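Hydroxyethylthiazole kinase (Pyrococcus horikoshii, PDB 3HPD) probably catalyses the ATP- and magnesium-dependent phosphorylation of the hydroxyl group of 4-methyl-5-beta-hydroxyethylthiazole, a step in thiamine diphosphate biosynthesis. Local coordinates at residues A[9-14]-A[205-210]; A[32-37]-A[197-202]; A[15-20]-A[54-59]; A[3-8]-A[253-258]. One frame throughout, in Å; residues are numbered along the deposited sequence.

Contact 1. Residues A[9-14]-A[205-210]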
loop_
_atom_site.group_PDB
_atom_site.type_symbol
_atom_site.label_atom_id
_atom_site.label_comp_id
_atom_site.label_asym_id
_atom_site.label_seq_id
_atom_site.Cartn_x
_atom_site.Cartn_y
_atom_site.Cartn_z
ATOM N N LYS A 9 18.094 -19.511 9.879
ATOM C CA LYS A 9 19.377 -19.514 9.195
ATOM C C LYS A 9 19.206 -20.008 7.763
ATOM O O LYS A 9 19.793 -19.445 6.836
ATOM C CB LYS A 9 20.377 -20.393 9.951
ATOM C CG LYS A 9 20.815 -19.804 11.284
ATOM C CD LYS A 9 21.787 -20.721 12.015
ATOM C CE LYS A 9 22.239 -20.103 13.333
ATOM N NZ LYS A 9 23.152 -21.015 14.081
ATOM N N ARG A 10 18.396 -21.051 7.581
ATOM C CA ARG A 10 18.155 -21.600 6.248
ATOM C C ARG A 10 17.453 -20.597 5.335
ATOM O O ARG A 10 17.770 -20.499 4.148
ATOM C CB ARG A 10 17.323 -22.883 6.328
ATOM C CG ARG A 10 18.091 -24.084 6.849
ATOM C CD ARG A 10 17.433 -25.394 6.427
ATOM N NE ARG A 10 16.095 -25.549 6.988
ATOM C CZ ARG A 10 15.841 -25.644 8.290
ATOM N NH1 ARG A 10 16.834 -25.602 9.169
ATOM N NH2 ARG A 10 14.592 -25.782 8.715
ATOM N N VAL A 11 16.493 -19.862 5.886
ATOM C CA VAL A 11 15.777 -18.865 5.097
ATOM C C VAL A 11 16.757 -17.813 4.594
ATOM O O VAL A 11 16.745 -17.445 3.422
ATOM C CB VAL A 11 14.683 -18.156 5.932
ATOM C CG1 VAL A 11 14.173 -16.921 5.190
ATOM C CG2 VAL A 11 13.536 -19.110 6.197
ATOM N N ARG A 12 17.620 -17.343 5.484
ATOM C CA ARG A 12 18.580 -16.317 5.121
ATOM C C ARG A 12 19.695 -16.792 4.195
ATOM O O ARG A 12 20.206 -16.014 3.387
ATOM C CB ARG A 12 19.145 -15.690 6.392
ATOM C CG ARG A 12 18.065 -14.937 7.146
ATOM C CD ARG A 12 18.535 -14.397 8.467
ATOM N NE ARG A 12 17.533 -13.507 9.048
ATOM C CZ ARG A 12 17.602 -13.021 10.281
ATOM N NH1 ARG A 12 18.624 -13.347 11.062
ATOM N NH2 ARG A 12 16.657 -12.204 10.729
ATOM N N GLU A 13 20.061 -18.064 4.300
ATOM C CA GLU A 13 21.109 -18.610 3.440
ATOM C C GLU A 13 20.561 -18.887 2.042
ATOM O O GLU A 13 21.212 -18.592 1.042
ATOM C CB GLU A 13 21.662 -19.914 4.021
ATOM C CG GLU A 13 22.243 -19.789 5.414
ATOM C CD GLU A 13 22.769 -21.109 5.943
ATOM O OE1 GLU A 13 22.081 -22.138 5.767
ATOM O OE2 GLU A 13 23.863 -21.119 6.545
ATOM N N ARG A 14 19.354 -19.443 1.981
ATOM C CA ARG A 14 18.730 -19.788 0.708
ATOM C C ARG A 14 17.966 -18.663 0.010
ATOM O O ARG A 14 17.761 -18.720 -1.204
ATOM C CB ARG A 14 17.795 -20.986 0.894
ATOM C CG ARG A 14 18.488 -22.268 1.344
ATOM C CD ARG A 14 17.534 -23.452 1.250
ATOM N NE ARG A 14 18.138 -24.709 1.689
ATOM C CZ ARG A 14 18.530 -24.952 2.934
ATOM N NH1 ARG A 14 18.383 -24.020 3.864
ATOM N NH2 ARG A 14 19.061 -26.126 3.252
ATOM N N VAL A 205 8.372 -22.289 5.033
ATOM C CA VAL A 205 7.927 -23.563 4.478
ATOM C C VAL A 205 8.719 -23.957 3.230
ATOM O O VAL A 205 8.703 -25.113 2.808
ATOM C CB VAL A 205 6.399 -23.543 4.180
ATOM C CG1 VAL A 205 6.113 -22.865 2.852
ATOM C CG2 VAL A 205 5.853 -24.958 4.213
ATOM N N ALA A 206 9.431 -22.995 2.651
ATOM C CA ALA A 206 10.245 -23.271 1.477
ATOM C C ALA A 206 11.526 -24.002 1.892
ATOM O O ALA A 206 12.162 -24.664 1.071
ATOM C CB ALA A 206 10.598 -21.967 0.762
ATOM N N VAL A 207 11.895 -23.895 3.167
ATOM C CA VAL A 207 13.119 -24.530 3.648
ATOM C C VAL A 207 12.968 -25.567 4.766
ATOM O O VAL A 207 13.952 -26.179 5.177
ATOM C CB VAL A 207 14.144 -23.465 4.113
ATOM C CG1 VAL A 207 14.497 -22.541 2.954
ATOM C CG2 VAL A 207 13.581 -22.666 5.280
ATOM N N THR A 208 11.750 -25.763 5.262
ATOM C CA THR A 208 11.517 -26.741 6.323
ATOM C C THR A 208 10.067 -27.217 6.312
ATOM O O THR A 208 9.196 -26.551 5.754
ATOM C CB THR A 208 11.881 -26.156 7.713
ATOM O OG1 THR A 208 11.518 -27.086 8.741
ATOM C CG2 THR A 208 11.179 -24.837 7.945
ATOM N N GLU A 209 9.807 -28.374 6.913
ATOM C CA GLU A 209 8.451 -28.916 6.927
ATOM C C GLU A 209 7.442 -27.972 7.582
ATOM O O GLU A 209 7.785 -27.216 8.488
ATOM C CB GLU A 209 8.439 -30.291 7.597
ATOM C CG GLU A 209 9.077 -31.372 6.724
ATOM C CD GLU A 209 8.389 -31.508 5.371
ATOM O OE1 GLU A 209 7.235 -31.990 5.329
ATOM O OE2 GLU A 209 8.997 -31.126 4.347
ATOM N N PRO A 210 6.180 -28.007 7.114
ATOM C CA PRO A 210 5.040 -27.198 7.563
ATOM C C PRO A 210 4.857 -26.915 9.054
ATOM O O PRO A 210 4.670 -25.762 9.443
ATOM C CB PRO A 210 3.845 -27.934 6.967
ATOM C CG PRO A 210 4.390 -28.423 5.676
ATOM C CD PRO A 210 5.745 -28.970 6.083
#

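Contact 2. Residues A[32-37]-A[197-202]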
loop_
_atom_site.group_PDB
_atom_site.type_symbol
_atom_site.label_atom_id
_atom_site.label_comp_id
_atom_site.label_asym_id
_atom_site.label_seq_id
_atom_site.Cartn_x
_atom_site.Cartn_y
_atom_site.Cartn_z
ATOM N N ASN A 32 7.697 -6.162 2.217
ATOM C CA ASN A 32 8.782 -5.652 3.037
ATOM C C ASN A 32 9.071 -6.540 4.239
ATOM O O ASN A 32 10.203 -6.585 4.719
ATOM C CB ASN A 32 8.495 -4.220 3.485
ATOM C CG ASN A 32 8.830 -3.208 2.411
ATOM O OD1 ASN A 32 9.803 -3.380 1.674
ATOM N ND2 ASN A 32 8.041 -2.144 2.324
ATOM N N ALA A 33 8.057 -7.245 4.729
ATOM C CA ALA A 33 8.265 -8.146 5.855
ATOM C C ALA A 33 9.157 -9.288 5.365
ATOM O O ALA A 33 10.097 -9.697 6.050
ATOM C CB ALA A 33 6.929 -8.684 6.363
ATOM N N LEU A 34 8.864 -9.798 4.171
ATOM C CA LEU A 34 9.659 -10.880 3.602
ATOM C C LEU A 34 11.095 -10.434 3.339
ATOM O O LEU A 34 12.038 -11.165 3.635
ATOM C CB LEU A 34 9.019 -11.391 2.304
ATOM C CG LEU A 34 7.885 -12.400 2.508
ATOM C CD1 LEU A 34 7.052 -12.536 1.241
ATOM C CD2 LEU A 34 8.484 -13.742 2.912
ATOM N N LEU A 35 11.270 -9.237 2.785
ATOM C CA LEU A 35 12.620 -8.740 2.512
ATOM C C LEU A 35 13.424 -8.555 3.803
ATOM O O LEU A 35 14.607 -8.883 3.857
ATOM C CB LEU A 35 12.565 -7.412 1.747
ATOM C CG LEU A 35 12.154 -7.480 0.272
ATOM C CD1 LEU A 35 11.989 -6.062 -0.263
ATOM C CD2 LEU A 35 13.197 -8.240 -0.540
ATOM N N ALA A 36 12.780 -8.034 4.842
ATOM C CA ALA A 36 13.465 -7.823 6.115
ATOM C C ALA A 36 13.930 -9.150 6.708
ATOM O O ALA A 36 15.031 -9.241 7.254
ATOM C CB ALA A 36 12.540 -7.103 7.100
ATOM N N LEU A 37 13.093 -10.180 6.599
ATOM C CA LEU A 37 13.433 -11.498 7.138
ATOM C C LEU A 37 14.616 -12.122 6.400
ATOM O O LEU A 37 15.424 -12.838 6.997
ATOM C CB LEU A 37 12.234 -12.447 7.038
ATOM C CG LEU A 37 12.463 -13.856 7.600
ATOM C CD1 LEU A 37 12.450 -13.802 9.121
ATOM C CD2 LEU A 37 11.385 -14.803 7.097
ATOM N N VAL A 197 2.459 -12.731 8.993
ATOM C CA VAL A 197 2.866 -14.052 9.464
ATOM C C VAL A 197 2.665 -15.109 8.380
ATOM O O VAL A 197 3.492 -16.004 8.220
ATOM C CB VAL A 197 2.087 -14.460 10.736
ATOM C CG1 VAL A 197 2.422 -15.893 11.116
ATOM C CG2 VAL A 197 2.444 -13.527 11.880
ATOM N N ALA A 198 1.568 -15.006 7.635
ATOM C CA ALA A 198 1.306 -15.963 6.561
ATOM C C ALA A 198 2.388 -15.841 5.493
ATOM O O ALA A 198 2.884 -16.845 4.978
ATOM C CB ALA A 198 -0.069 -15.708 5.947
ATOM N N ALA A 199 2.761 -14.605 5.165
ATOM C CA ALA A 199 3.796 -14.370 4.159
ATOM C C ALA A 199 5.145 -14.915 4.627
ATOM O O ALA A 199 5.873 -15.538 3.851
ATOM C CB ALA A 199 3.909 -12.873 3.855
ATOM N N LEU A 200 5.478 -14.682 5.894
ATOM C CA LEU A 200 6.743 -15.167 6.444
ATOM C C LEU A 200 6.751 -16.692 6.471
ATOM O O LEU A 200 7.784 -17.321 6.241
ATOM C CB LEU A 200 6.951 -14.627 7.863
ATOM C CG LEU A 200 7.091 -13.106 7.987
ATOM C CD1 LEU A 200 7.163 -12.722 9.452
ATOM C CD2 LEU A 200 8.332 -12.636 7.245
ATOM N N THR A 201 5.595 -17.279 6.765
ATOM C CA THR A 201 5.468 -18.729 6.799
ATOM C C THR A 201 5.820 -19.276 5.418
ATOM O O THR A 201 6.393 -20.359 5.294
ATOM C CB THR A 201 4.035 -19.153 7.175
ATOM O OG1 THR A 201 3.756 -18.740 8.519
ATOM C CG2 THR A 201 3.875 -20.667 7.073
ATOM N N GLY A 202 5.477 -18.518 4.381
ATOM C CA GLY A 202 5.793 -18.941 3.028
ATOM C C GLY A 202 7.291 -19.111 2.855
ATOM O O GLY A 202 7.748 -20.030 2.169
#

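Contact 3. Residues A[15-20]-A[54-59]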
loop_
_atom_site.group_PDB
_atom_site.type_symbol
_atom_site.label_atom_id
_atom_site.label_comp_id
_atom_site.label_asym_id
_atom_site.label_seq_id
_atom_site.Cartn_x
_atom_site.Cartn_y
_atom_site.Cartn_z
ATOM N N ARG A 15 17.544 -17.652 0.768
ATOM C CA ARG A 15 16.804 -16.521 0.202
ATOM C C ARG A 15 15.700 -17.010 -0.745
ATOM O O ARG A 15 15.705 -16.698 -1.934
ATOM C CB ARG A 15 17.760 -15.601 -0.566
ATOM C CG ARG A 15 18.955 -15.072 0.237
ATOM C CD ARG A 15 18.703 -13.676 0.794
ATOM N NE ARG A 15 18.388 -13.675 2.219
ATOM C CZ ARG A 15 19.266 -13.426 3.182
ATOM N NH1 ARG A 15 20.530 -13.152 2.882
ATOM N NH2 ARG A 15 18.878 -13.450 4.447
ATOM N N PRO A 16 14.726 -17.773 -0.227
ATOM C CA PRO A 16 13.641 -18.285 -1.069
ATOM C C PRO A 16 12.758 -17.202 -1.699
ATOM O O PRO A 16 12.571 -16.126 -1.128
ATOM C CB PRO A 16 12.858 -19.175 -0.109
ATOM C CG PRO A 16 13.014 -18.451 1.197
ATOM C CD PRO A 16 14.481 -18.083 1.194
ATOM N N LEU A 17 12.230 -17.500 -2.884
ATOM C CA LEU A 17 11.338 -16.582 -3.587
ATOM C C LEU A 17 9.925 -17.006 -3.199
ATOM O O LEU A 17 9.523 -18.141 -3.451
ATOM C CB LEU A 17 11.523 -16.698 -5.107
ATOM C CG LEU A 17 10.568 -15.875 -5.984
ATOM C CD1 LEU A 17 10.684 -14.396 -5.636
ATOM C CD2 LEU A 17 10.893 -16.097 -7.454
ATOM N N VAL A 18 9.178 -16.101 -2.577
ATOM C CA VAL A 18 7.826 -16.418 -2.138
ATOM C C VAL A 18 6.798 -15.670 -2.971
ATOM O O VAL A 18 6.708 -14.444 -2.917
ATOM C CB VAL A 18 7.642 -16.067 -0.640
ATOM C CG1 VAL A 18 6.243 -16.457 -0.175
ATOM C CG2 VAL A 18 8.701 -16.783 0.190
ATOM N N HIS A 19 6.036 -16.427 -3.752
ATOM C CA HIS A 19 5.007 -15.869 -4.618
ATOM C C HIS A 19 3.736 -15.573 -3.830
ATOM O O HIS A 19 3.146 -16.474 -3.233
ATOM C CB HIS A 19 4.699 -16.861 -5.744
ATOM C CG HIS A 19 3.607 -16.418 -6.665
ATOM N ND1 HIS A 19 3.014 -17.266 -7.575
ATOM C CD2 HIS A 19 2.998 -15.217 -6.818
ATOM C CE1 HIS A 19 2.086 -16.609 -8.248
ATOM N NE2 HIS A 19 2.056 -15.363 -7.807
ATOM N N ASN A 20 3.314 -14.311 -3.836
ATOM C CA ASN A 20 2.107 -13.905 -3.121
ATOM C C ASN A 20 0.976 -13.484 -4.053
ATOM O O ASN A 20 1.171 -12.661 -4.951
ATOM C CB ASN A 20 2.393 -12.716 -2.184
ATOM C CG ASN A 20 3.324 -13.067 -1.044
ATOM O OD1 ASN A 20 2.913 -13.115 0.119
ATOM N ND2 ASN A 20 4.589 -13.307 -1.365
ATOM N N ILE A 54 4.861 -19.366 -10.627
ATOM C CA ILE A 54 4.845 -20.410 -9.604
ATOM C C ILE A 54 6.000 -21.389 -9.829
ATOM O O ILE A 54 6.514 -21.992 -8.886
ATOM C CB ILE A 54 3.495 -21.157 -9.600
ATOM C CG1 ILE A 54 2.374 -20.172 -9.244
ATOM C CG2 ILE A 54 3.519 -22.297 -8.577
ATOM C CD1 ILE A 54 0.984 -20.759 -9.315
ATOM N N ARG A 55 6.408 -21.535 -11.085
ATOM C CA ARG A 55 7.525 -22.411 -11.435
ATOM C C ARG A 55 8.801 -21.792 -10.882
ATOM O O ARG A 55 9.710 -22.482 -10.415
ATOM C CB ARG A 55 7.659 -22.519 -12.953
ATOM C CG ARG A 55 6.667 -23.442 -13.632
ATOM C CD ARG A 55 6.868 -23.387 -15.138
ATOM N NE ARG A 55 6.158 -24.449 -15.847
ATOM C CZ ARG A 55 6.323 -24.710 -17.140
ATOM N NH1 ARG A 55 7.174 -23.985 -17.858
ATOM N NH2 ARG A 55 5.652 -25.700 -17.714
ATOM N N LEU A 56 8.850 -20.469 -10.952
ATOM C CA LEU A 56 9.991 -19.692 -10.494
ATOM C C LEU A 56 10.079 -19.662 -8.969
ATOM O O LEU A 56 11.171 -19.704 -8.401
ATOM C CB LEU A 56 9.857 -18.265 -11.036
ATOM C CG LEU A 56 11.049 -17.544 -11.659
ATOM C CD1 LEU A 56 11.799 -18.471 -12.591
ATOM C CD2 LEU A 56 10.541 -16.317 -12.411
ATOM N N ALA A 57 8.919 -19.607 -8.322
ATOM C CA ALA A 57 8.823 -19.532 -6.863
ATOM C C ALA A 57 9.164 -20.799 -6.094
ATOM O O ALA A 57 9.177 -21.898 -6.644
ATOM C CB ALA A 57 7.422 -19.066 -6.471
ATOM N N ASP A 58 9.430 -20.625 -4.801
ATOM C CA ASP A 58 9.756 -21.734 -3.918
ATOM C C ASP A 58 8.579 -22.031 -2.996
ATOM O O ASP A 58 8.530 -23.072 -2.340
ATOM C CB ASP A 58 11.004 -21.396 -3.100
ATOM C CG ASP A 58 12.226 -21.205 -3.973
ATOM O OD1 ASP A 58 12.553 -22.147 -4.727
ATOM O OD2 ASP A 58 12.851 -20.122 -3.916
ATOM N N ALA A 59 7.626 -21.108 -2.959
ATOM C CA ALA A 59 6.436 -21.263 -2.138
ATOM C C ALA A 59 5.386 -20.274 -2.622
ATOM O O ALA A 59 5.717 -19.255 -3.233
ATOM C CB ALA A 59 6.767 -21.010 -0.672
#

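Contact 4. Residues A[3-8]-A[253-258]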
loop_
_atom_site.group_PDB
_atom_site.type_symbol
_atom_site.label_atom_id
_atom_site.label_comp_id
_atom_site.label_asym_id
_atom_site.label_seq_id
_atom_site.Cartn_x
_atom_site.Cartn_y
_atom_site.Cartn_z
ATOM N N PHE A 3 15.112 -26.029 16.212
ATOM C CA PHE A 3 14.712 -26.042 14.807
ATOM C C PHE A 3 14.296 -24.667 14.296
ATOM O O PHE A 3 14.260 -24.435 13.086
ATOM C CB PHE A 3 13.592 -27.067 14.558
ATOM C CG PHE A 3 12.262 -26.706 15.172
ATOM C CD1 PHE A 3 11.485 -25.677 14.643
ATOM C CD2 PHE A 3 11.767 -27.426 16.254
ATOM C CE1 PHE A 3 10.239 -25.368 15.188
ATOM C CE2 PHE A 3 10.522 -27.126 16.807
ATOM C CZ PHE A 3 9.755 -26.095 16.267
ATOM N N ILE A 4 13.990 -23.759 15.219
ATOM C CA ILE A 4 13.584 -22.403 14.850
ATOM C C ILE A 4 14.810 -21.603 14.427
ATOM O O ILE A 4 14.791 -20.907 13.411
ATOM C CB ILE A 4 12.905 -21.674 16.032
ATOM C CG1 ILE A 4 11.653 -22.440 16.465
ATOM C CG2 ILE A 4 12.541 -20.249 15.627
ATOM C CD1 ILE A 4 10.952 -21.847 17.668
ATOM N N ILE A 5 15.873 -21.704 15.218
ATOM C CA ILE A 5 17.118 -21.007 14.922
ATOM C C ILE A 5 17.669 -21.514 13.595
ATOM O O ILE A 5 18.127 -20.738 12.757
ATOM C CB ILE A 5 18.165 -21.243 16.040
ATOM C CG1 ILE A 5 17.751 -20.474 17.300
ATOM C CG2 ILE A 5 19.550 -20.820 15.568
ATOM C CD1 ILE A 5 18.627 -20.746 18.514
ATOM N N GLU A 6 17.607 -22.825 13.397
ATOM C CA GLU A 6 18.105 -23.416 12.165
ATOM C C GLU A 6 17.252 -23.050 10.954
ATOM O O GLU A 6 17.778 -22.851 9.859
ATOM C CB GLU A 6 18.201 -24.934 12.315
ATOM C CG GLU A 6 19.298 -25.367 13.284
ATOM C CD GLU A 6 20.646 -24.745 12.948
ATOM O OE1 GLU A 6 21.112 -24.913 11.801
ATOM O OE2 GLU A 6 21.241 -24.086 13.828
ATOM N N ALA A 7 15.939 -22.956 11.144
ATOM C CA ALA A 7 15.048 -22.596 10.043
ATOM C C ALA A 7 15.336 -21.164 9.582
ATOM O O ALA A 7 15.396 -20.883 8.378
ATOM C CB ALA A 7 13.589 -22.723 10.478
ATOM N N LEU A 8 15.509 -20.261 10.543
ATOM C CA LEU A 8 15.791 -18.864 10.233
ATOM C C LEU A 8 17.082 -18.772 9.436
ATOM O O LEU A 8 17.162 -18.047 8.446
ATOM C CB LEU A 8 15.925 -18.043 11.517
ATOM C CG LEU A 8 16.210 -16.548 11.325
ATOM C CD1 LEU A 8 15.073 -15.907 10.544
ATOM C CD2 LEU A 8 16.370 -15.875 12.677
ATOM N N VAL A 253 18.906 -13.558 20.076
ATOM C CA VAL A 253 17.593 -13.006 20.400
ATOM C C VAL A 253 16.559 -14.119 20.545
ATOM O O VAL A 253 15.746 -14.102 21.467
ATOM C CB VAL A 253 17.128 -12.003 19.319
ATOM C CG1 VAL A 253 15.771 -11.413 19.698
ATOM C CG2 VAL A 253 18.162 -10.901 19.169
ATOM N N ILE A 254 16.597 -15.096 19.646
ATOM C CA ILE A 254 15.658 -16.212 19.714
ATOM C C ILE A 254 15.898 -17.003 20.999
ATOM O O ILE A 254 14.959 -17.370 21.701
ATOM C CB ILE A 254 15.818 -17.145 18.496
ATOM C CG1 ILE A 254 15.362 -16.417 17.230
ATOM C CG2 ILE A 254 15.017 -18.426 18.702
ATOM C CD1 ILE A 254 15.566 -17.203 15.953
ATOM N N ARG A 255 17.167 -17.250 21.306
ATOM C CA ARG A 255 17.536 -17.995 22.505
ATOM C C ARG A 255 17.036 -17.323 23.780
ATOM O O ARG A 255 16.553 -17.990 24.697
ATOM C CB ARG A 255 19.058 -18.146 22.571
ATOM C CG ARG A 255 19.602 -18.520 23.939
ATOM C CD ARG A 255 21.078 -18.862 23.833
ATOM N NE ARG A 255 21.273 -19.910 22.838
ATOM C CZ ARG A 255 22.029 -19.788 21.753
ATOM N NH1 ARG A 255 22.679 -18.656 21.511
ATOM N NH2 ARG A 255 22.116 -20.796 20.897
ATOM N N THR A 256 17.151 -16.000 23.828
ATOM C CA THR A 256 16.742 -15.237 24.997
ATOM C C THR A 256 15.270 -14.820 25.069
ATOM O O THR A 256 14.752 -14.596 26.164
ATOM C CB THR A 256 17.617 -13.971 25.150
ATOM O OG1 THR A 256 17.608 -13.229 23.925
ATOM C CG2 THR A 256 19.053 -14.352 25.487
ATOM N N TYR A 257 14.592 -14.727 23.925
ATOM C CA TYR A 257 13.188 -14.307 23.915
ATOM C C TYR A 257 12.130 -15.355 23.579
ATOM O O TYR A 257 10.966 -15.189 23.938
ATOM C CB TYR A 257 12.982 -13.129 22.955
ATOM C CG TYR A 257 13.356 -11.777 23.513
ATOM C CD1 TYR A 257 14.684 -11.362 23.565
ATOM C CD2 TYR A 257 12.372 -10.903 23.982
ATOM C CE1 TYR A 257 15.028 -10.109 24.065
ATOM C CE2 TYR A 257 12.706 -9.646 24.488
ATOM C CZ TYR A 257 14.036 -9.257 24.524
ATOM O OH TYR A 257 14.368 -8.013 25.006
ATOM N N ALA A 258 12.517 -16.421 22.889
ATOM C CA ALA A 258 11.550 -17.441 22.497
ATOM C C ALA A 258 10.741 -18.043 23.643
ATOM O O ALA A 258 11.287 -18.439 24.673
ATOM C CB ALA A 258 12.257 -18.558 21.716
#

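Contact 1. Residues A[9-14]-A[205-210]
Arg-10, on the first helix of the chain, donates the one hydrogen bond of this contact: its NE reaches the carbonyl O of Val-207 at 2.9 Å, with a nearly straight N-H...O angle of 164°. The oxygen lies close to the guanidinium plane, whereas the donor stands well above the plane of the carbonyl. A bend in the arginine chain at chi3 (-63°) turns the guanidinium edge to the 205-210 segment, where NH2 comes up against the side chain of Thr-208; its approach to OG1 has too poor an angle for a bond. Thr-208 also touches Ala-213 of helix 210-231. The apolar part centres on Val-207, whose two methyls fit against the helix. CG2 meets CG2 of Val-11 at 3.7 Å and lies against the CB of Arg-10, while CG1 packs on the aliphatic CD of Arg-14 at 3.6 Å. With an alanine in place of Arg-10, the carbonyl of Val-207 would probably be left without its donor from the helix, and Thr-208 without the guanidinium at its side. The link between helix 2-14 and the connection from helix 193-205 to helix 210-231 thus combines one directed bond with a small apolar patch at the protein surface.

Contact 2. Residues A[32-37]-A[197-202]
Helices 32-37 and 197-202 run in broadly the same direction, their segment axes 9.2 Å apart at closest approach and crossing at -45°, with Leu-34 and Leu-200 nearest by CA. Leu-200 supplies the central group. Its CD2 methyl reaches between Ala-33 and Leu-37, lying 3.6 Å from Ala-33 O and 3.7 Å from Leu-37 CD2. Leu-37 has CG anti to the backbone N (chi1 -179°), which carries its side chain across to that methyl at a slant. Leu-34 approaches the other helix at Ala-199: CD2 rests against the backbone O of Ala-199, and CD1 lies 4.1 Å from the Ala-199 CB. Ala-33 and Ala-199 present only a CB to the leucines opposite. No hydrogen bond joins the two segments. Helix 235-248 adds Leu-246 against Ala-33 and Leu-200, and Phe-221 of helix 210-231 also meets Leu-200; on the sheet side, Val-18 and Asn-20 touch Leu-34. All five contacting residues are buried. Leu-34 comes within about 5 Å, side chain to side chain, of Met-43, a predicted substrate-binding residue. This is helix packing against the central sheet in the alpha/beta fold of the ribokinase clan, close to the probable thiazole pocket.

Contact 3. Residues A[15-20]-A[54-59]
Ile-54, in the last turn of helix 50-56, meets the edge of the His-19 ring; this helix and strand 59-63 belong to the beta-alpha-beta unit that starts at strand 40-43, with strand 17-21 lying between the two parallel strands. The CG1 of Ile-54 is 3.4 Å from His-19 ND1, near the ring plane; this buried nitrogen has no partner in the model, while NE2 is bonded to the carbonyl of Ala-44. Ala-78 and Ile-81 of helix 69-85 also pack on Ile-54. Leu-56, the last helical residue, offers its backbone O and CB to the CD2 methyl of Leu-17. The chain leaves the helix at Ala-57, whose CB packs 3.6 Å from the CB of His-19, and Lys-87 NZ bonds the carbonyls of Ile-54 and Ala-57 beside this exit. Asp-58 then grips Leu-17 twice. Its backbone N donates to Leu-17 O at 2.8 Å, in the carbonyl plane, and its OD2 accepts from Leu-17 N at 2.9 Å through the anti lone pair, with an almost linear angle of 174°. The carboxylate is brought there with CG anti to the carbonyl carbon (chi1 -63°), and the same oxygen also comes near the CA of Pro-16. An alanine at this position would probably leave the amide of Leu-17 without this acceptor, though the backbone bond from Asp-58 N to its carbonyl could remain. Ala-59, beside Val-18, continues the pairing: its carbonyl O receives the backbone N of His-19 at 2.9 Å, the donor tilted 20° from the carbonyl plane.

Contact 4. Residues A[3-8]-A[253-258]
Ile-254 projects into a group of three aliphatic side chains on helix 3-8, and every close apolar pair in the contact includes it. Its two ends do different work. The CG2 methyl lies 3.7 Å from the CG1 of Ile-5, and the two isoleucine side chains lie side by side, pointing opposite ways. The CD1 methyl reaches deeper, to 3.6 Å from Leu-8 CD2, and is 4.3 Å from Ile-4 CG2. Leu-8 has CG anti to its amide nitrogen (chi1 -179°), which brings its CD2 obliquely against the Ile-254 methyl. At the outer margin the guanidinium of Arg-255 comes near the Ile-5 CD1 methyl, with NH2 at 4.2 Å, a loose approach; its charge is paired with Glu-251 in a salt bridge.

The helices behind these side chains run nearly antiparallel, at 153°, with segment axes 10.4 Å apart. Ile-4, Ile-5 and Leu-8 lie on one flank of their helix, so that a single isoleucine can touch all three. Farther out, Ile-4 also packs on Ser-216 and Val-219 of helix 210-231, and Ile-249 lies against Ile-254. Tyr-257 is tied to the same long helix through its OH, bonded to Glu-230. The arrangement is plain antiparallel helix packing, joining the N-terminal helix 2-14 of this alpha/beta kinase fold to the last helix of the chain, 251-257.

Overall arrangement
Helix 2-14 serves both contact 1 and contact 4, whose centres lie about 13 Å apart, with Ala-7 touching Val-207 and Thr-208 between them. Contact 2, about 12 Å from contact 1 by centres, meets it where Arg-12 NE lies 3.0 Å from Leu-37 O, a probable hydrogen bond; Leu-37 packs on Leu-8 of contact 4. Contact 3 continues the chain from helix 2-14 into the sheet, where Asn-20 touches Ala-199 of contact 2, and Val-18 and Ala-59 meet Gly-202. Contacts 2 and 3 approach the predicted substrate residue Met-43, the side chains of Leu-34 and His-19 lying about 5 and 6 Å from its own, whereas contacts 1 and 4 are away from the annotated sites.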